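PDB 3CCY: putative TetR-family transcriptional regulator from Bordetella parapertussis 12822, which probably acts as a DNA-binding transcriptional repressor of the TetR family, recognising regulatory regions of genes. Local coordinates for residues A[111-116]-A[169-174]; A[18-23]-A[59-64]. One frame throughout, in Å; residues are numbered along the deposited sequence. Where two conformers were deposited one is given.

Contact 1 of 2, residues A[111-116]-A[169-174]; sequences VMLTCL and WTYTWY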
loop_
_atom_site.group_PDB
_atom_site.type_symbol
_atom_site.label_atom_id
_atom_site.label_comp_id
_atom_site.label_asym_id
_atom_site.label_seq_id
_atom_site.Cartn_x
_atom_site.Cartn_y
_atom_site.Cartn_z
ATOM N N VAL A 111 -8.505 5.197 5.655
ATOM C CA VAL A 111 -9.741 5.237 4.843
ATOM C C VAL A 111 -9.514 5.930 3.464
ATOM O O VAL A 111 -10.051 5.461 2.448
ATOM C CB VAL A 111 -10.971 5.810 5.646
ATOM C CG1 VAL A 111 -12.181 5.991 4.753
ATOM C CG2 VAL A 111 -11.369 4.876 6.786
HETATM N N MSE A 112 -8.726 7.015 3.439
HETATM C CA MSE A 112 -8.347 7.642 2.175
HETATM C C MSE A 112 -7.615 6.621 1.296
HETATM O O MSE A 112 -8.078 6.308 0.189
HETATM C CB MSE A 112 -7.482 8.893 2.404
HETATM C CG MSE A 112 -7.275 9.789 1.159
HETATM SE SE MSE A 112 -8.919 10.557 0.375
HETATM C CE MSE A 112 -9.333 9.154 -0.925
ATOM N N LEU A 113 -6.515 6.069 1.818
ATOM C CA LEU A 113 -5.664 5.087 1.123
ATOM C C LEU A 113 -6.349 3.778 0.758
ATOM O O LEU A 113 -5.764 2.971 0.050
ATOM C CB LEU A 113 -4.400 4.790 1.954
ATOM C CG LEU A 113 -3.524 6.011 2.286
ATOM C CD1 LEU A 113 -2.310 5.665 3.133
ATOM C CD2 LEU A 113 -3.088 6.780 1.006
ATOM N N THR A 114 -7.585 3.568 1.205
ATOM C CA THR A 114 -8.183 2.222 1.175
ATOM C C THR A 114 -9.626 2.124 0.663
ATOM O O THR A 114 -10.027 1.075 0.152
ATOM C CB THR A 114 -8.069 1.553 2.592
ATOM O OG1 THR A 114 -6.809 0.876 2.707
ATOM C CG2 THR A 114 -9.216 0.568 2.885
ATOM N N CYS A 115 -10.404 3.199 0.809
ATOM C CA CYS A 115 -11.874 3.109 0.671
ATOM C C CYS A 115 -12.501 3.913 -0.470
ATOM O O CYS A 115 -13.721 3.897 -0.643
ATOM C CB CYS A 115 -12.549 3.500 1.983
ATOM S SG CYS A 115 -12.614 2.204 3.219
ATOM N N LEU A 116 -11.671 4.617 -1.233
ATOM C CA LEU A 116 -12.149 5.460 -2.323
ATOM C C LEU A 116 -13.120 4.770 -3.308
ATOM O O LEU A 116 -14.033 5.416 -3.826
ATOM C CB LEU A 116 -10.956 6.083 -3.060
ATOM C CG LEU A 116 -11.240 7.208 -4.055
ATOM C CD1 LEU A 116 -12.059 8.321 -3.420
ATOM C CD2 LEU A 116 -9.947 7.757 -4.597
ATOM N N TRP A 169 2.549 3.009 2.370
ATOM C CA TRP A 169 2.537 1.634 2.907
ATOM C C TRP A 169 2.684 1.556 4.421
ATOM O O TRP A 169 2.447 0.499 5.006
ATOM C CB TRP A 169 3.655 0.776 2.255
ATOM C CG TRP A 169 3.534 -0.707 2.432
ATOM C CD1 TRP A 169 4.417 -1.552 3.076
ATOM C CD2 TRP A 169 2.464 -1.509 1.991
ATOM N NE1 TRP A 169 3.949 -2.836 3.026
ATOM C CE2 TRP A 169 2.750 -2.835 2.361
ATOM C CE3 TRP A 169 1.280 -1.235 1.296
ATOM C CZ2 TRP A 169 1.896 -3.895 2.066
ATOM C CZ3 TRP A 169 0.439 -2.302 0.988
ATOM C CH2 TRP A 169 0.744 -3.600 1.386
ATOM N N THR A 170 3.055 2.668 5.047
ATOM C CA THR A 170 3.307 2.722 6.498
ATOM C C THR A 170 2.137 2.255 7.356
ATOM O O THR A 170 2.325 1.670 8.408
ATOM C CB THR A 170 3.787 4.127 6.972
ATOM O OG1 THR A 170 2.894 5.146 6.509
ATOM C CG2 THR A 170 5.238 4.401 6.408
ATOM N N TYR A 171 0.930 2.496 6.892
ATOM C CA TYR A 171 -0.242 2.076 7.662
ATOM C C TYR A 171 -0.223 0.573 7.939
ATOM O O TYR A 171 -0.806 0.113 8.925
ATOM C CB TYR A 171 -1.545 2.536 6.993
ATOM C CG TYR A 171 -2.052 1.667 5.866
ATOM C CD1 TYR A 171 -2.985 0.652 6.105
ATOM C CD2 TYR A 171 -1.642 1.878 4.562
ATOM C CE1 TYR A 171 -3.447 -0.147 5.075
ATOM C CE2 TYR A 171 -2.103 1.061 3.521
ATOM C CZ TYR A 171 -2.996 0.085 3.787
ATOM O OH TYR A 171 -3.428 -0.690 2.745
ATOM N N THR A 172 0.450 -0.196 7.089
ATOM C CA THR A 172 0.432 -1.659 7.266
ATOM C C THR A 172 1.400 -2.148 8.351
ATOM O O THR A 172 1.304 -3.303 8.777
ATOM C CB THR A 172 0.771 -2.441 5.960
ATOM O OG1 THR A 172 2.147 -2.191 5.567
ATOM C CG2 THR A 172 -0.166 -2.024 4.829
ATOM N N TRP A 173 2.358 -1.319 8.754
ATOM C CA TRP A 173 3.455 -1.828 9.613
ATOM C C TRP A 173 3.890 -0.859 10.715
ATOM O O TRP A 173 4.378 -1.281 11.785
ATOM C CB TRP A 173 4.679 -2.190 8.753
ATOM C CG TRP A 173 5.372 -1.012 8.017
ATOM C CD1 TRP A 173 5.142 -0.575 6.718
ATOM C CD2 TRP A 173 6.426 -0.190 8.531
ATOM N NE1 TRP A 173 5.981 0.490 6.419
ATOM C CE2 TRP A 173 6.789 0.729 7.505
ATOM C CE3 TRP A 173 7.111 -0.139 9.772
ATOM C CZ2 TRP A 173 7.775 1.687 7.688
ATOM C CZ3 TRP A 173 8.097 0.823 9.944
ATOM C CH2 TRP A 173 8.422 1.713 8.894
ATOM N N TYR A 174 3.748 0.433 10.444
ATOM C CA TYR A 174 4.348 1.468 11.314
ATOM C C TYR A 174 3.437 1.912 12.440
ATOM O O TYR A 174 2.260 2.210 12.222
ATOM C CB TYR A 174 4.783 2.676 10.488
ATOM C CG TYR A 174 5.255 3.833 11.324
ATOM C CD1 TYR A 174 6.445 3.751 12.034
ATOM C CD2 TYR A 174 4.483 5.014 11.418
ATOM C CE1 TYR A 174 6.904 4.817 12.831
ATOM C CE2 TYR A 174 4.896 6.074 12.226
ATOM C CZ TYR A 174 6.117 5.968 12.919
ATOM O OH TYR A 174 6.533 7.003 13.707
#

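Contact 2 of 2, residues A[18-23]-A[59-64]; sequences TIIERA and EAVLRD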
loop_
_atom_site.group_PDB
_atom_site.type_symbol
_atom_site.label_atom_id
_atom_site.label_comp_id
_atom_site.label_asym_id
_atom_site.label_seq_id
_atom_site.Cartn_x
_atom_site.Cartn_y
_atom_site.Cartn_z
ATOM N N THR A 18 -18.607 13.022 15.824
ATOM C CA THR A 18 -18.575 11.750 16.542
ATOM C C THR A 18 -18.923 10.613 15.580
ATOM O O THR A 18 -18.253 9.582 15.563
ATOM C CB THR A 18 -19.534 11.742 17.749
ATOM O OG1 THR A 18 -19.418 12.981 18.459
ATOM C CG2 THR A 18 -19.216 10.579 18.693
ATOM N N ILE A 19 -19.970 10.820 14.780
ATOM C CA ILE A 19 -20.366 9.877 13.734
ATOM C C ILE A 19 -19.186 9.641 12.793
ATOM O O ILE A 19 -18.764 8.504 12.600
ATOM C CB ILE A 19 -21.610 10.381 12.946
ATOM C CG1 ILE A 19 -22.789 10.607 13.899
ATOM C CG2 ILE A 19 -21.993 9.394 11.840
ATOM C CD1 ILE A 19 -23.723 11.703 13.462
ATOM N N ILE A 20 -18.649 10.730 12.247
ATOM C CA ILE A 20 -17.481 10.697 11.373
ATOM C C ILE A 20 -16.299 9.986 12.037
ATOM O O ILE A 20 -15.671 9.126 11.421
ATOM C CB ILE A 20 -17.068 12.132 10.915
ATOM C CG1 ILE A 20 -18.132 12.739 9.994
ATOM C CG2 ILE A 20 -15.708 12.120 10.216
ATOM C CD1 ILE A 20 -18.139 12.155 8.581
ATOM N N GLU A 21 -16.018 10.349 13.292
ATOM C CA GLU A 21 -14.920 9.780 14.080
ATOM C C GLU A 21 -15.102 8.275 14.272
ATOM O O GLU A 21 -14.167 7.494 14.069
ATOM C CB GLU A 21 -14.845 10.471 15.454
ATOM C CG GLU A 21 -13.525 10.278 16.234
ATOM C CD GLU A 21 -13.464 11.107 17.539
ATOM O OE1 GLU A 21 -12.329 11.395 18.003
ATOM O OE2 GLU A 21 -14.535 11.471 18.096
ATOM N N ARG A 22 -16.316 7.879 14.651
ATOM C CA ARG A 22 -16.613 6.487 14.975
ATOM C C ARG A 22 -16.694 5.610 13.712
ATOM O O ARG A 22 -16.226 4.465 13.717
ATOM C CB ARG A 22 -17.885 6.390 15.839
ATOM C CG ARG A 22 -17.701 5.559 17.104
ATOM C CD ARG A 22 -17.305 6.406 18.319
ATOM N NE ARG A 22 -18.440 6.620 19.227
ATOM C CZ ARG A 22 -18.396 7.307 20.371
ATOM N NH1 ARG A 22 -17.263 7.874 20.781
ATOM N NH2 ARG A 22 -19.491 7.432 21.105
ATOM N N ALA A 23 -17.266 6.163 12.638
ATOM C CA ALA A 23 -17.307 5.511 11.322
ATOM C C ALA A 23 -15.916 5.286 10.734
ATOM O O ALA A 23 -15.625 4.206 10.204
ATOM C CB ALA A 23 -18.129 6.332 10.354
ATOM N N GLU A 59 -22.677 6.332 2.202
ATOM C CA GLU A 59 -21.760 6.955 1.234
ATOM C C GLU A 59 -21.488 8.414 1.566
ATOM O O GLU A 59 -20.377 8.896 1.349
ATOM C CB GLU A 59 -22.303 6.854 -0.195
ATOM C CG GLU A 59 -22.533 5.433 -0.684
ATOM C CD GLU A 59 -23.041 5.374 -2.116
ATOM O OE1 GLU A 59 -24.105 5.973 -2.412
ATOM O OE2 GLU A 59 -22.377 4.711 -2.946
ATOM N N ALA A 60 -22.502 9.105 2.086
ATOM C CA ALA A 60 -22.382 10.501 2.508
ATOM C C ALA A 60 -21.396 10.647 3.673
ATOM O O ALA A 60 -20.572 11.567 3.684
ATOM C CB ALA A 60 -23.754 11.070 2.885
ATOM N N VAL A 61 -21.484 9.733 4.643
ATOM C CA VAL A 61 -20.517 9.670 5.745
ATOM C C VAL A 61 -19.105 9.491 5.194
ATOM O O VAL A 61 -18.209 10.230 5.565
ATOM C CB VAL A 61 -20.857 8.547 6.757
ATOM C CG1 VAL A 61 -19.838 8.514 7.890
ATOM C CG2 VAL A 61 -22.264 8.744 7.320
ATOM N N LEU A 62 -18.931 8.534 4.285
ATOM C CA LEU A 62 -17.640 8.298 3.658
ATOM C C LEU A 62 -17.155 9.486 2.823
ATOM O O LEU A 62 -15.999 9.893 2.940
ATOM C CB LEU A 62 -17.648 7.009 2.811
ATOM C CG LEU A 62 -16.363 6.620 2.057
ATOM C CD1 LEU A 62 -15.181 6.368 2.988
ATOM C CD2 LEU A 62 -16.553 5.418 1.169
ATOM N N ARG A 63 -18.029 10.030 1.983
ATOM C CA ARG A 63 -17.646 11.105 1.076
ATOM C C ARG A 63 -17.166 12.311 1.877
ATOM O O ARG A 63 -16.127 12.887 1.559
ATOM C CB ARG A 63 -18.797 11.472 0.122
ATOM C CG ARG A 63 -18.459 12.584 -0.888
ATOM C CD ARG A 63 -19.678 13.039 -1.692
ATOM N NE ARG A 63 -20.754 13.586 -0.857
ATOM C CZ ARG A 63 -21.975 13.054 -0.724
ATOM N NH1 ARG A 63 -22.871 13.647 0.056
ATOM N NH2 ARG A 63 -22.315 11.936 -1.362
ATOM N N ASP A 64 -17.905 12.653 2.929
ATOM C CA ASP A 64 -17.542 13.767 3.808
ATOM C C ASP A 64 -16.185 13.593 4.506
ATOM O O ASP A 64 -15.334 14.493 4.440
ATOM C CB ASP A 64 -18.679 14.053 4.805
ATOM C CG ASP A 64 -18.356 15.184 5.770
ATOM O OD1 ASP A 64 -18.953 16.270 5.623
ATOM O OD2 ASP A 64 -17.521 14.988 6.686
#

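Contact 1 of 2, residues A[111-116]-A[169-174]
A small surface contact joins the end of helix 87-115 to the irregular turn that follows helix 153-168: Leu-113 and Thr-114 meet the phenol ring of Tyr-171. Only 115 Å² is buried between the two segments, and no hydrogen bond crosses them. Even the nearest CA atoms, those of Leu-113 and Tyr-171, are 9.0 Å apart, so side chains alone span the gap.

Tyr-171 does most of the reaching. Its CB already points toward the helix, and CG lies between the backbone N and the carbonyl carbon (chi1 82°), a setting that keeps Leu-113 and Thr-114 together on one side of the ring plane. The leucine and tyrosine side chains run past one another in opposing senses, and the touch is made by one methyl branch, Leu-113 CD1, at 4.1 Å from Tyr-171 CD2. Thr-114 approaches nearer the phenol end, its OG1 3.7 Å from Tyr-171 OH and 4.0 Å from Tyr-171 CZ. The two oxygens are thus beyond both hydrogen-bonding range and close contact, a loose proximity.

Both neighbours from the helix come in obliquely. The other side of the ring is covered from within the turn, where Thr-172 CG2 stands 3.6 Å above the plane over the ring centre. That threonine is fixed in turn, for its OG1 donates to Trp-169 O over 2.8 Å with a C=O...donor angle of 162°, while its backbone N reaches the same oxygen. Helix 87-115 also holds the turn by Arg-106, hydrogen-bonded to Tyr-171 O, and packs Tyr-102 and Val-110 on the tyrosine side chain.

Nearby, Trp-169 packs on Gly-165 of the second subunit. Both segments belong to the all-helical C-terminal domain of the TetR fold, where the turn between helices 153-168 and 182-195 lies against helix 87-115.

Contact 2 of 2, residues A[18-23]-A[59-64]
Ile-20 and Ala-23 of helix 15-29 pack on Val-61 and Asp-64 of helix 58-81 inside the N-terminal DNA-binding domain of the TetR fold, next to the predicted helix-turn-helix of residues 36-55. The helix segments cross almost perpendicularly, at -89°, with axes 10.2 Å apart at closest approach. Crossing at this angle confines the contact to a short patch, and 192 Å² is buried between the segments.

The tight part centres on Val-61. Its CG1 stands anti to the backbone N (chi1 180°) and serves both partners: Ala-23 CB rests on it at 3.7 Å, and Ile-20 CD1 lies 4.1 Å away. Ile-20 works differently from the alanine. Its CB does not point at the other helix, but the bend at chi2 (-75°) carries Ile-20 CD1 to within 3.6 Å of the backbone oxygen Val-61 O. Phe-55 and Met-65 cover the same isoleucine with apolar groups, while Arg-108 of helix 87-115 also touches it; Met-65 packs on Ala-23 as well.

Toward the outside the margin turns polar and is only partly buried, close in distance but without a hydrogen bond between the segments. There the side chain of Asp-64 crosses that of Ile-20 at about a right angle, so that methyl meets oxygen. One carboxylate oxygen, OD1, has a long, weak ion pair with Arg-16, one turn before Ile-20; OD2 faces the isoleucine. On the same first helix Arg-22 lies away from helix 58-81, where its NE donates to Ala-43 O at the end of helix 37-43 and thereby ties the first helix to the helix-turn-helix.

At the polar margin, Asp-64 OD2 sits 3.5 Å from Ile-20 CD1 and 4.0 Å from Ile-20 CG1.

Contact 2 is a buried junction of the DNA-binding domain, built from three buried residues and one acidic neighbour; contact 1 is a surface touch in the C-terminal domain, with none of its touching residues buried. Aliphatic methyl groups dominate contact 2, an aromatic ring contact 1. Their centres are about 17 Å apart, and they share no helix, yet they meet: Leu-62 points away from helix 15-29, and its CD1 packs 3.5 Å from Val-111 CG1. Helices 58-81 and 87-115, consecutive in the chain, thus join the two domains, a route by which TetR-family regulators may couple them.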